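Local coordinates for protein glycosyltransferase (Streptomyces halstedii, PDB 3WAD) that belongs to the GT-B glycosyltransferases, enzymes built from two Rossmann-like domains that face each other across a cleft, at residues Leu77-Thr82 with Trp342-Gly347; Thr325-Ile330 with Lys394-Leu399; Ile338-Leu343 with Tyr348-Phe353; Ala358-Glu363 with Leu376-Ala381. One frame throughout, in Å; residues are numbered along the deposited sequence.

Contact 1: residues Leu77-Thr82 with Trp342-Gly347; sequences LTLNET and WLWDEG
Trp344 and Asn80 carry most of this contact, with Leu79 beside them. The six-membered part of the Trp344 indole lies alongside Leu79, the two side chains running in the same direction. Leu79 CD2 is 3.7 Å from Trp344 CZ3 and only slightly farther from CH2, and it comes in obliquely to the ring. The Trp344 CA-CB bond points away from segment 77-82, yet the six-membered ring comes back to Leu79. With CG anti to the backbone N (chi1 -172°), the indole extends so that CZ3 and CH2 lie by Leu79 CD2. At its other end the indole is tied down, because NE1 donates to the carbonyl O of Leu154. Phe152 meets the same ring system.

Segment 77-82 belongs to the N-terminal half of this GT-B protein and segment 342-347 to the C-terminal half. The contact therefore joins the two halves of the fold, where a loop meets the turn that leads into helix 346-355.

Asn80 points its amide at the backbone of the other loop. Its CB lies 3.4 Å from Trp344 O. Its ND2 is 3.9 Å from Trp342 CB; the indole itself turns away, its plane 63° from that of the amide. ND2 donates to a water, 2.8 Å from the water oxygen. That water in turn gives a weak bond to Glu346 OE1. Thr78 OG1 donates to Asn80 OD1 at 3.0 Å, so both ends of the amide are held. Glu346 OE1 also receives Trp344 N at 2.8 Å, on its syn side but 31° out of the carboxylate plane.

Contact 2: residues Thr325-Ile330 with Lys394-Leu399; sequences TRTNAI and KEYDAL
The Tyr396 ring is approached obliquely by two methyl groups of helix 323-332, neither squarely over a face nor in line with an edge. Ile330 CG2 sits at the root of the ring, 3.5 Å from Tyr396 CG and 3.6 Å from Tyr396 CD1. Its nearest neighbour is Tyr396 CB, at 3.4 Å. Thr327 CG2 lies one turn earlier on the helix and farther along the ring, 4.4 Å from Tyr396 CE1. The ring thus runs past two successive turns of one helix.

A single branch of Ile330 does this work. CG2 stands anti to the backbone N, while CG1 lies beside that N and leads CD1 elsewhere. Ile330 CG1 instead packs on Phe353 of helix 346-355, so the residue serves two neighbours. Its side chain meets that of Tyr396 at a slant. The Tyr396 CA-CB bond points toward helix 323-332, and CG anti to the backbone N (chi1 159°) extends the ring along Ile330 and Thr327.

Interaction across the segments is apolar. The polar groups of the touching residues are satisfied outside it. Tyr396 OH is hydrogen-bonded to the carbonyl O of His226, which anchors the far end of the ring. Thr327 OG1 bonds to the carbonyl O of Gly323 in its own helix, leaving its methyl to meet the ring. All three touching residues are buried.

The nearest CA pair of the two segments is Ile330 and Tyr396, 7.2 Å apart. This is helix-to-helix packing within the C-terminal Rossmann-like domain of a GT-B fold, between helix 323-332 and the C-terminal part of helix 384-397.

Contact 3: residues Ile338-Leu343 with Tyr348-Phe353; sequences IVPNWL and YVAERF
Ile338 and Phe353 lie roughly perpendicular to each other. The tip of Ile338, CD1, meets the ring near its root, 3.9 Å from Phe353 CD1, and comes to it obliquely. Ala350, one helical turn before Phe353, takes up the place next to it. Ile338 CG2 lies 3.6 Å from Ala350 CB.

The two branches of Ile338 divide the work. CG2 is anti to the backbone N and goes to the Ala350 methyl. CG1 stays beside the N (chi1 -57°) and carries CD1 to Ala350 CA, at 3.8 Å, and to the Phe353 ring. From farther along the loop Pro340 adds its CG, 3.8 Å from Ala350 CB. The methyl of Ala350 is therefore touched by both an isoleucine branch and a proline ring.

Ile338 ends strand 336-338, and Ala350 and Phe353 face it from helix 346-355, which follows in the chain. Strand and helix form the first half of a beta-alpha-beta crossover that continues into the neighbouring parallel strand 359-361. Ala359 and Val361 of that strand also pack here.

All four touching residues are buried and no hydrogen bond crosses between the segments, so this joint rests on hydrocarbon packing. The 6.4 Å between the CA atoms of Ile338 and Ala350 is consistent with the small side chain of Ala350.

Contact 4: residues Ala358-Glu363 with Leu376-Ala381; sequences AALVTE and LRRLIA
Leu360 points its side chain from strand 359-361 onto helix 369-381, where it meets Leu379 and Arg378. From CB, the first torsion sets CG beside the backbone N (chi1 -73°), and there CG lies 4.1 Å from Leu379 CD2. CD1 sits between the two helix residues, 4.1 Å from Leu379 CD2 and 4.1 Å from Arg378 CB. CD2 meets Arg378 NH1 at 3.9 Å, and CD1 is only slightly farther from the same nitrogen. CD2 approaches the guanidinium obliquely.

The strand is an outermost one of the parallel sheet in the C-terminal Rossmann-like domain, and helix 369-381 packs against it. The two leucines run antiparallel past one another, whereas the Arg378 side chain stands nearly perpendicular to Leu360. Phe385 of helix 384-397 touches all three side chains.

Arg378 bends at chi3 (55°), and this bend brings NH1 to the two methyls of Leu360. Its charge is answered within the same neighbourhood, since NE forms a salt bridge with Glu382. Leu379 is buried and also touches Leu337 of the adjoining strand, while Arg378 is exposed to solvent.

Overall arrangement
Contacts 2, 3 and 4 belong to the C-terminal domain, and contact 1 ties that domain to the N-terminal one. Contacts 1 and 3 have centres 10 Å apart, share Trp342 and Leu343, and both use helix 346-355. Contact 3 meets contact 4 through the sheet, where strands 336-338 and 359-361 pair side by side and Phe353 packs on Ala359; their centres are 13 Å apart. Contact 2 touches contact 3 through Arg326 and Ile330, which pack on Phe353. It also reaches contact 1 by a salt bridge, Arg326 NH2 to Asp345 OD1 at 2.8 Å. Contacts 2 and 4 do not touch, with nearest atoms about 7 Å apart.

Contact 1: residues Leu77-Thr82 with Trp342-Gly347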
# COMPACT_ATOMS: atom_id res chain seq x y z
N LEU B 77 38.30 0.71 -2.51
CA LEU B 77 37.67 1.30 -1.32
C LEU B 77 36.25 0.80 -1.16
O LEU B 77 35.32 1.36 -1.75
CB LEU B 77 37.71 2.84 -1.35
CG LEU B 77 39.07 3.54 -1.49
CD1 LEU B 77 38.90 5.04 -1.63
CD2 LEU B 77 40.01 3.19 -0.38
N THR B 78 36.06 -0.22 -0.34
CA THR B 78 34.70 -0.71 -0.10
C THR B 78 34.21 -0.58 1.34
O THR B 78 34.99 -0.50 2.31
CB THR B 78 34.54 -2.17 -0.49
OG1 THR B 78 35.36 -2.96 0.36
CG2 THR B 78 35.01 -2.38 -1.90
N LEU B 79 32.88 -0.67 1.43
CA LEU B 79 32.20 -0.44 2.64
C LEU B 79 31.94 -1.77 3.33
O LEU B 79 31.61 -1.81 4.51
CB LEU B 79 30.92 0.31 2.28
CG LEU B 79 30.27 1.31 3.20
CD1 LEU B 79 31.24 2.07 4.14
CD2 LEU B 79 29.38 2.26 2.38
N ASN B 80 32.09 -2.88 2.62
CA ASN B 80 31.95 -4.11 3.32
C ASN B 80 33.26 -4.66 3.95
O ASN B 80 33.30 -5.82 4.35
CB ASN B 80 31.31 -5.14 2.42
CG ASN B 80 32.22 -5.52 1.26
OD1 ASN B 80 33.37 -5.08 1.16
ND2 ASN B 80 31.70 -6.34 0.38
N GLU B 81 34.32 -3.87 4.01
CA GLU B 81 35.61 -4.38 4.48
C GLU B 81 35.49 -4.65 6.01
O GLU B 81 35.18 -3.72 6.79
CB GLU B 81 36.69 -3.31 4.23
CG GLU B 81 38.09 -3.69 4.75
CD GLU B 81 38.53 -5.01 4.15
OE1 GLU B 81 38.76 -5.06 2.95
OE2 GLU B 81 38.60 -6.02 4.85
N THR B 82 35.80 -5.87 6.46
CA THR B 82 35.79 -6.10 7.92
C THR B 82 37.14 -6.64 8.49
O THR B 82 37.25 -6.84 9.71
CB THR B 82 34.68 -7.03 8.37
OG1 THR B 82 34.92 -8.33 7.83
CG2 THR B 82 33.28 -6.55 7.92
N TRP B 342 28.52 -9.30 -3.32
CA TRP B 342 29.25 -8.44 -2.40
C TRP B 342 28.77 -7.03 -2.58
O TRP B 342 29.53 -6.12 -2.44
CB TRP B 342 30.76 -8.55 -2.63
CG TRP B 342 31.13 -8.53 -4.12
CD1 TRP B 342 31.32 -7.41 -4.93
CD2 TRP B 342 31.33 -9.69 -4.98
NE1 TRP B 342 31.60 -7.80 -6.22
CE2 TRP B 342 31.63 -9.18 -6.29
CE3 TRP B 342 31.28 -11.09 -4.78
CZ2 TRP B 342 31.89 -10.05 -7.40
CZ3 TRP B 342 31.53 -11.95 -5.88
CH2 TRP B 342 31.83 -11.42 -7.17
N LEU B 343 27.49 -6.83 -2.89
CA LEU B 343 26.99 -5.46 -3.05
C LEU B 343 26.89 -4.71 -1.70
O LEU B 343 27.00 -3.51 -1.69
CB LEU B 343 25.63 -5.43 -3.71
CG LEU B 343 25.53 -5.47 -5.23
CD1 LEU B 343 26.30 -6.62 -5.72
CD2 LEU B 343 24.06 -5.57 -5.66
N TRP B 344 26.67 -5.41 -0.61
CA TRP B 344 26.45 -4.68 0.66
C TRP B 344 26.94 -5.46 1.89
O TRP B 344 27.93 -5.07 2.52
CB TRP B 344 24.96 -4.26 0.80
CG TRP B 344 24.80 -3.38 1.97
CD1 TRP B 344 24.18 -3.71 3.15
CD2 TRP B 344 25.31 -2.03 2.12
NE1 TRP B 344 24.28 -2.63 4.05
CE2 TRP B 344 25.01 -1.61 3.43
CE3 TRP B 344 26.06 -1.17 1.27
CZ2 TRP B 344 25.37 -0.37 3.90
CZ3 TRP B 344 26.41 0.08 1.72
CH2 TRP B 344 26.07 0.48 3.05
N ASP B 345 26.27 -6.55 2.20
CA ASP B 345 26.51 -7.30 3.45
C ASP B 345 26.29 -8.78 3.27
O ASP B 345 26.21 -9.51 4.26
CB ASP B 345 25.53 -6.84 4.56
CG ASP B 345 24.07 -6.99 4.13
OD1 ASP B 345 23.16 -6.59 4.90
OD2 ASP B 345 23.85 -7.55 3.03
N GLU B 346 26.18 -9.23 2.02
CA GLU B 346 25.72 -10.58 1.80
C GLU B 346 26.69 -11.63 2.35
O GLU B 346 26.24 -12.67 2.86
CB GLU B 346 25.48 -10.83 0.30
CG GLU B 346 24.50 -9.90 -0.32
CD GLU B 346 25.22 -8.76 -1.01
OE1 GLU B 346 26.14 -8.11 -0.46
OE2 GLU B 346 24.88 -8.54 -2.17
N GLY B 347 27.98 -11.38 2.26
CA GLY B 347 29.02 -12.35 2.70
C GLY B 347 28.91 -12.56 4.21
O GLY B 347 28.85 -13.68 4.73
O HOH W 1 29.22 -7.50 0.67

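Contact 2: residues Thr325-Ile330 with Lys394-Leu399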
# COMPACT_ATOMS: atom_id res chain seq x y z
N THR B 325 15.32 -11.02 -0.19
CA THR B 325 15.13 -12.46 -0.29
C THR B 325 15.41 -13.20 1.00
O THR B 325 14.65 -14.08 1.35
CB THR B 325 15.95 -13.08 -1.42
OG1 THR B 325 15.51 -12.48 -2.65
CG2 THR B 325 15.75 -14.56 -1.51
N ARG B 326 16.45 -12.81 1.71
CA ARG B 326 16.72 -13.45 2.98
C ARG B 326 15.67 -13.11 4.05
O ARG B 326 15.39 -13.92 4.93
CB ARG B 326 18.13 -13.17 3.47
CG ARG B 326 18.33 -11.79 4.02
CD ARG B 326 19.80 -11.48 4.16
NE ARG B 326 19.91 -10.15 4.78
CZ ARG B 326 20.84 -9.26 4.49
NH1 ARG B 326 21.79 -9.55 3.59
NH2 ARG B 326 20.85 -8.08 5.12
N THR B 327 15.06 -11.93 3.99
CA THR B 327 14.01 -11.62 4.94
C THR B 327 12.81 -12.49 4.66
O THR B 327 12.14 -12.89 5.59
CB THR B 327 13.62 -10.12 4.97
OG1 THR B 327 14.78 -9.36 5.23
CG2 THR B 327 12.68 -9.81 6.08
N ASN B 328 12.54 -12.81 3.38
CA ASN B 328 11.48 -13.77 3.07
C ASN B 328 11.81 -15.20 3.60
O ASN B 328 10.92 -15.89 4.17
CB ASN B 328 11.26 -13.82 1.54
CG ASN B 328 10.34 -12.76 1.04
OD1 ASN B 328 9.14 -12.89 1.14
ND2 ASN B 328 10.90 -11.70 0.48
N ALA B 329 13.08 -15.61 3.52
CA ALA B 329 13.43 -16.96 4.03
C ALA B 329 13.31 -16.95 5.57
O ALA B 329 12.94 -17.98 6.17
CB ALA B 329 14.84 -17.36 3.66
N ILE B 330 13.66 -15.81 6.18
CA ILE B 330 13.47 -15.66 7.65
C ILE B 330 12.00 -15.79 8.01
O ILE B 330 11.63 -16.60 8.89
CB ILE B 330 13.99 -14.33 8.17
CG1 ILE B 330 15.51 -14.31 8.08
CG2 ILE B 330 13.57 -14.10 9.69
CD1 ILE B 330 16.05 -13.16 8.74
N LYS B 394 10.88 -18.00 14.51
CA LYS B 394 10.32 -17.73 15.84
C LYS B 394 10.84 -16.42 16.48
O LYS B 394 10.02 -15.62 16.91
CB LYS B 394 10.49 -19.00 16.73
CG LYS B 394 10.25 -18.79 18.20
CD LYS B 394 10.60 -20.09 19.03
CE LYS B 394 10.32 -19.84 20.54
NZ LYS B 394 9.44 -20.91 21.18
N GLU B 395 12.14 -16.18 16.49
CA GLU B 395 12.74 -14.98 17.00
C GLU B 395 12.41 -13.72 16.18
O GLU B 395 12.40 -12.59 16.70
CB GLU B 395 14.27 -15.13 17.03
CG GLU B 395 14.78 -16.30 17.93
CD GLU B 395 16.24 -16.64 17.72
OE1 GLU B 395 17.05 -15.75 17.43
OE2 GLU B 395 16.61 -17.82 17.87
N TYR B 396 12.21 -13.91 14.87
CA TYR B 396 11.76 -12.81 14.02
C TYR B 396 10.28 -12.48 14.34
O TYR B 396 9.90 -11.30 14.44
CB TYR B 396 11.95 -13.24 12.55
CG TYR B 396 11.09 -12.46 11.54
CD1 TYR B 396 11.59 -11.33 10.90
CD2 TYR B 396 9.86 -12.90 11.20
CE1 TYR B 396 10.80 -10.61 9.93
CE2 TYR B 396 9.07 -12.21 10.24
CZ TYR B 396 9.55 -11.10 9.63
OH TYR B 396 8.77 -10.47 8.68
N ASP B 397 9.44 -13.49 14.45
CA ASP B 397 8.00 -13.24 14.75
C ASP B 397 7.78 -12.40 16.01
O ASP B 397 6.77 -11.72 16.14
CB ASP B 397 7.17 -14.53 14.89
CG ASP B 397 6.90 -15.24 13.53
OD1 ASP B 397 6.95 -14.58 12.44
OD2 ASP B 397 6.67 -16.49 13.54
N ALA B 398 8.75 -12.47 16.91
CA ALA B 398 8.72 -11.85 18.24
C ALA B 398 9.33 -10.48 18.21
O ALA B 398 9.32 -9.80 19.24
CB ALA B 398 9.50 -12.75 19.26
N LEU B 399 9.89 -10.05 17.06
CA LEU B 399 10.35 -8.66 16.98
C LEU B 399 9.22 -7.61 16.96
O LEU B 399 8.08 -7.93 16.70
CB LEU B 399 11.29 -8.46 15.77
CG LEU B 399 12.63 -9.18 15.81
CD1 LEU B 399 13.32 -9.05 14.37
CD2 LEU B 399 13.48 -8.49 16.87

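Contact 3: residues Ile338-Leu343 with Tyr348-Phe353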
# COMPACT_ATOMS: atom_id res chain seq x y z
N ILE B 338 23.20 -19.99 0.05
CA ILE B 338 23.60 -18.61 -0.24
C ILE B 338 24.84 -18.64 -1.08
O ILE B 338 25.81 -19.26 -0.71
CB ILE B 338 23.81 -17.76 1.09
CG1 ILE B 338 22.53 -17.78 1.93
CG2 ILE B 338 24.14 -16.27 0.76
CD1 ILE B 338 22.71 -17.41 3.42
N VAL B 339 24.79 -18.00 -2.22
CA VAL B 339 25.98 -17.76 -3.00
C VAL B 339 26.24 -16.22 -2.91
O VAL B 339 25.75 -15.46 -3.74
CB VAL B 339 25.80 -18.21 -4.47
CG1 VAL B 339 27.06 -17.84 -5.34
CG2 VAL B 339 25.58 -19.71 -4.56
N PRO B 340 27.03 -15.77 -1.90
CA PRO B 340 26.96 -14.31 -1.61
C PRO B 340 27.46 -13.41 -2.73
O PRO B 340 28.48 -13.66 -3.37
CB PRO B 340 27.81 -14.11 -0.35
CG PRO B 340 28.02 -15.51 0.27
CD PRO B 340 27.67 -16.54 -0.81
N ASN B 341 26.72 -12.36 -2.98
CA ASN B 341 27.19 -11.32 -3.80
C ASN B 341 28.01 -10.42 -2.86
O ASN B 341 28.22 -10.76 -1.71
CB ASN B 341 26.01 -10.63 -4.46
CG ASN B 341 26.43 -9.78 -5.63
OD1 ASN B 341 25.63 -9.57 -6.52
ND2 ASN B 341 27.70 -9.28 -5.64
N TRP B 342 28.52 -9.30 -3.32
CA TRP B 342 29.25 -8.44 -2.40
C TRP B 342 28.77 -7.03 -2.58
O TRP B 342 29.53 -6.12 -2.44
CB TRP B 342 30.76 -8.55 -2.63
CG TRP B 342 31.13 -8.53 -4.12
CD1 TRP B 342 31.32 -7.41 -4.93
CD2 TRP B 342 31.33 -9.69 -4.98
NE1 TRP B 342 31.60 -7.80 -6.22
CE2 TRP B 342 31.63 -9.18 -6.29
CE3 TRP B 342 31.28 -11.09 -4.78
CZ2 TRP B 342 31.89 -10.05 -7.40
CZ3 TRP B 342 31.53 -11.95 -5.88
CH2 TRP B 342 31.83 -11.42 -7.17
N LEU B 343 27.49 -6.83 -2.89
CA LEU B 343 26.99 -5.46 -3.05
C LEU B 343 26.89 -4.71 -1.70
O LEU B 343 27.00 -3.51 -1.69
CB LEU B 343 25.63 -5.43 -3.71
CG LEU B 343 25.53 -5.47 -5.23
CD1 LEU B 343 26.30 -6.62 -5.72
CD2 LEU B 343 24.06 -5.57 -5.66
N TYR B 348 28.79 -11.45 4.91
CA TYR B 348 28.87 -11.43 6.35
C TYR B 348 27.59 -11.99 6.94
O TYR B 348 27.64 -12.79 7.86
CB TYR B 348 29.15 -10.01 6.83
CG TYR B 348 29.14 -9.91 8.34
CD1 TYR B 348 30.33 -9.82 9.02
CD2 TYR B 348 27.93 -9.89 9.07
CE1 TYR B 348 30.35 -9.68 10.38
CE2 TYR B 348 27.93 -9.76 10.42
CZ TYR B 348 29.15 -9.68 11.07
OH TYR B 348 29.20 -9.53 12.40
N VAL B 349 26.44 -11.61 6.37
CA VAL B 349 25.17 -12.17 6.83
C VAL B 349 25.09 -13.67 6.47
O VAL B 349 24.55 -14.47 7.23
CB VAL B 349 24.02 -11.43 6.22
CG1 VAL B 349 22.67 -12.19 6.45
CG2 VAL B 349 23.97 -9.98 6.82
N ALA B 350 25.64 -14.05 5.31
CA ALA B 350 25.62 -15.48 4.94
C ALA B 350 26.28 -16.35 6.05
O ALA B 350 25.73 -17.38 6.45
CB ALA B 350 26.27 -15.75 3.59
N GLU B 351 27.40 -15.88 6.59
CA GLU B 351 28.12 -16.65 7.62
C GLU B 351 27.34 -16.71 8.89
O GLU B 351 27.33 -17.75 9.53
CB GLU B 351 29.45 -16.00 7.87
CG GLU B 351 30.55 -16.91 8.24
CD GLU B 351 31.83 -16.18 7.85
OE1 GLU B 351 31.69 -15.36 6.89
OE2 GLU B 351 32.91 -16.36 8.49
N ARG B 352 26.64 -15.61 9.24
CA ARG B 352 25.75 -15.62 10.42
C ARG B 352 24.66 -16.71 10.34
O ARG B 352 24.45 -17.44 11.28
CB ARG B 352 25.17 -14.21 10.65
CG ARG B 352 25.85 -13.43 11.82
CD ARG B 352 27.19 -12.87 11.47
NE ARG B 352 28.30 -13.83 11.67
CZ ARG B 352 29.47 -13.76 11.04
NH1 ARG B 352 29.70 -12.78 10.19
NH2 ARG B 352 30.41 -14.65 11.27
N PHE B 353 24.00 -16.85 9.19
CA PHE B 353 23.01 -17.89 8.99
C PHE B 353 23.67 -19.28 9.06
O PHE B 353 23.09 -20.21 9.63
CB PHE B 353 22.37 -17.77 7.62
CG PHE B 353 21.27 -16.72 7.51
CD1 PHE B 353 21.43 -15.63 6.65
CD2 PHE B 353 20.07 -16.88 8.20
CE1 PHE B 353 20.43 -14.67 6.52
CE2 PHE B 353 19.01 -15.90 8.09
CZ PHE B 353 19.19 -14.81 7.25

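Contact 4: residues Ala358-Glu363 with Leu376-Ala381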
# COMPACT_ATOMS: atom_id res chain seq x y z
N ALA B 358 21.29 -22.74 9.71
CA ALA B 358 20.10 -22.42 8.88
C ALA B 358 20.40 -22.34 7.39
O ALA B 358 19.49 -22.31 6.57
CB ALA B 358 19.44 -21.08 9.33
N ALA B 359 21.68 -22.37 7.05
CA ALA B 359 22.09 -22.16 5.69
C ALA B 359 23.41 -22.90 5.37
O ALA B 359 24.18 -23.19 6.27
CB ALA B 359 22.28 -20.68 5.48
N LEU B 360 23.66 -23.14 4.09
CA LEU B 360 24.96 -23.57 3.63
C LEU B 360 25.45 -22.51 2.65
O LEU B 360 24.65 -21.92 2.00
CB LEU B 360 24.85 -24.94 2.94
CG LEU B 360 24.63 -26.10 3.89
CD1 LEU B 360 24.48 -27.35 3.07
CD2 LEU B 360 25.80 -26.19 4.91
N VAL B 361 26.74 -22.24 2.62
CA VAL B 361 27.25 -21.16 1.79
C VAL B 361 28.25 -21.70 0.76
O VAL B 361 29.13 -22.46 1.12
CB VAL B 361 28.01 -20.05 2.67
CG1 VAL B 361 28.54 -18.93 1.83
CG2 VAL B 361 27.09 -19.48 3.80
N THR B 362 28.14 -21.27 -0.50
CA THR B 362 29.28 -21.42 -1.43
C THR B 362 29.74 -20.09 -1.98
O THR B 362 29.01 -19.47 -2.71
CB THR B 362 28.95 -22.36 -2.63
OG1 THR B 362 28.60 -23.64 -2.10
CG2 THR B 362 30.17 -22.52 -3.52
N GLU B 363 30.95 -19.66 -1.67
CA GLU B 363 31.43 -18.39 -2.26
C GLU B 363 31.53 -18.48 -3.75
O GLU B 363 31.74 -19.56 -4.28
CB GLU B 363 32.78 -18.02 -1.73
CG GLU B 363 32.88 -17.96 -0.25
CD GLU B 363 32.22 -16.71 0.37
OE1 GLU B 363 31.88 -15.73 -0.35
OE2 GLU B 363 32.05 -16.70 1.62
N LEU B 376 22.44 -28.39 -1.72
CA LEU B 376 20.99 -28.42 -1.83
C LEU B 376 20.40 -29.73 -1.35
O LEU B 376 19.37 -29.73 -0.64
CB LEU B 376 20.52 -28.13 -3.27
CG LEU B 376 19.00 -27.86 -3.44
CD1 LEU B 376 18.52 -26.83 -2.43
CD2 LEU B 376 18.65 -27.42 -4.84
N ARG B 377 21.07 -30.84 -1.71
CA ARG B 377 20.66 -32.14 -1.29
C ARG B 377 20.71 -32.23 0.24
O ARG B 377 19.81 -32.81 0.82
CB ARG B 377 21.52 -33.21 -1.98
CG ARG B 377 21.16 -33.43 -3.42
CD ARG B 377 21.76 -34.76 -3.92
NE ARG B 377 22.37 -34.70 -5.26
CZ ARG B 377 22.45 -35.74 -6.09
NH1 ARG B 377 21.90 -36.90 -5.79
NH2 ARG B 377 23.02 -35.63 -7.27
N ARG B 378 21.72 -31.68 0.90
CA ARG B 378 21.73 -31.65 2.37
C ARG B 378 20.59 -30.88 3.02
O ARG B 378 19.94 -31.34 3.98
CB ARG B 378 23.04 -31.15 2.90
CG ARG B 378 24.20 -32.06 2.51
CD ARG B 378 25.41 -31.63 3.25
NE ARG B 378 25.11 -31.62 4.68
CZ ARG B 378 25.74 -30.88 5.58
NH1 ARG B 378 26.70 -30.02 5.25
NH2 ARG B 378 25.39 -30.99 6.84
N LEU B 379 20.32 -29.70 2.48
CA LEU B 379 19.20 -28.85 2.97
C LEU B 379 17.86 -29.56 2.93
O LEU B 379 17.06 -29.45 3.88
CB LEU B 379 19.12 -27.58 2.13
CG LEU B 379 20.30 -26.63 2.26
CD1 LEU B 379 19.96 -25.32 1.57
CD2 LEU B 379 20.59 -26.41 3.73
N ILE B 380 17.67 -30.31 1.84
CA ILE B 380 16.52 -31.17 1.57
C ILE B 380 16.50 -32.35 2.55
O ILE B 380 15.44 -32.70 3.08
CB ILE B 380 16.53 -31.71 0.06
CG1 ILE B 380 15.78 -30.82 -0.92
CG2 ILE B 380 15.79 -33.01 -0.08
CD1 ILE B 380 15.62 -29.40 -0.45
N ALA B 381 17.68 -32.95 2.81
CA ALA B 381 17.75 -34.26 3.52
C ALA B 381 17.90 -34.16 5.02
O ALA B 381 17.31 -34.94 5.75
CB ALA B 381 18.87 -35.12 2.96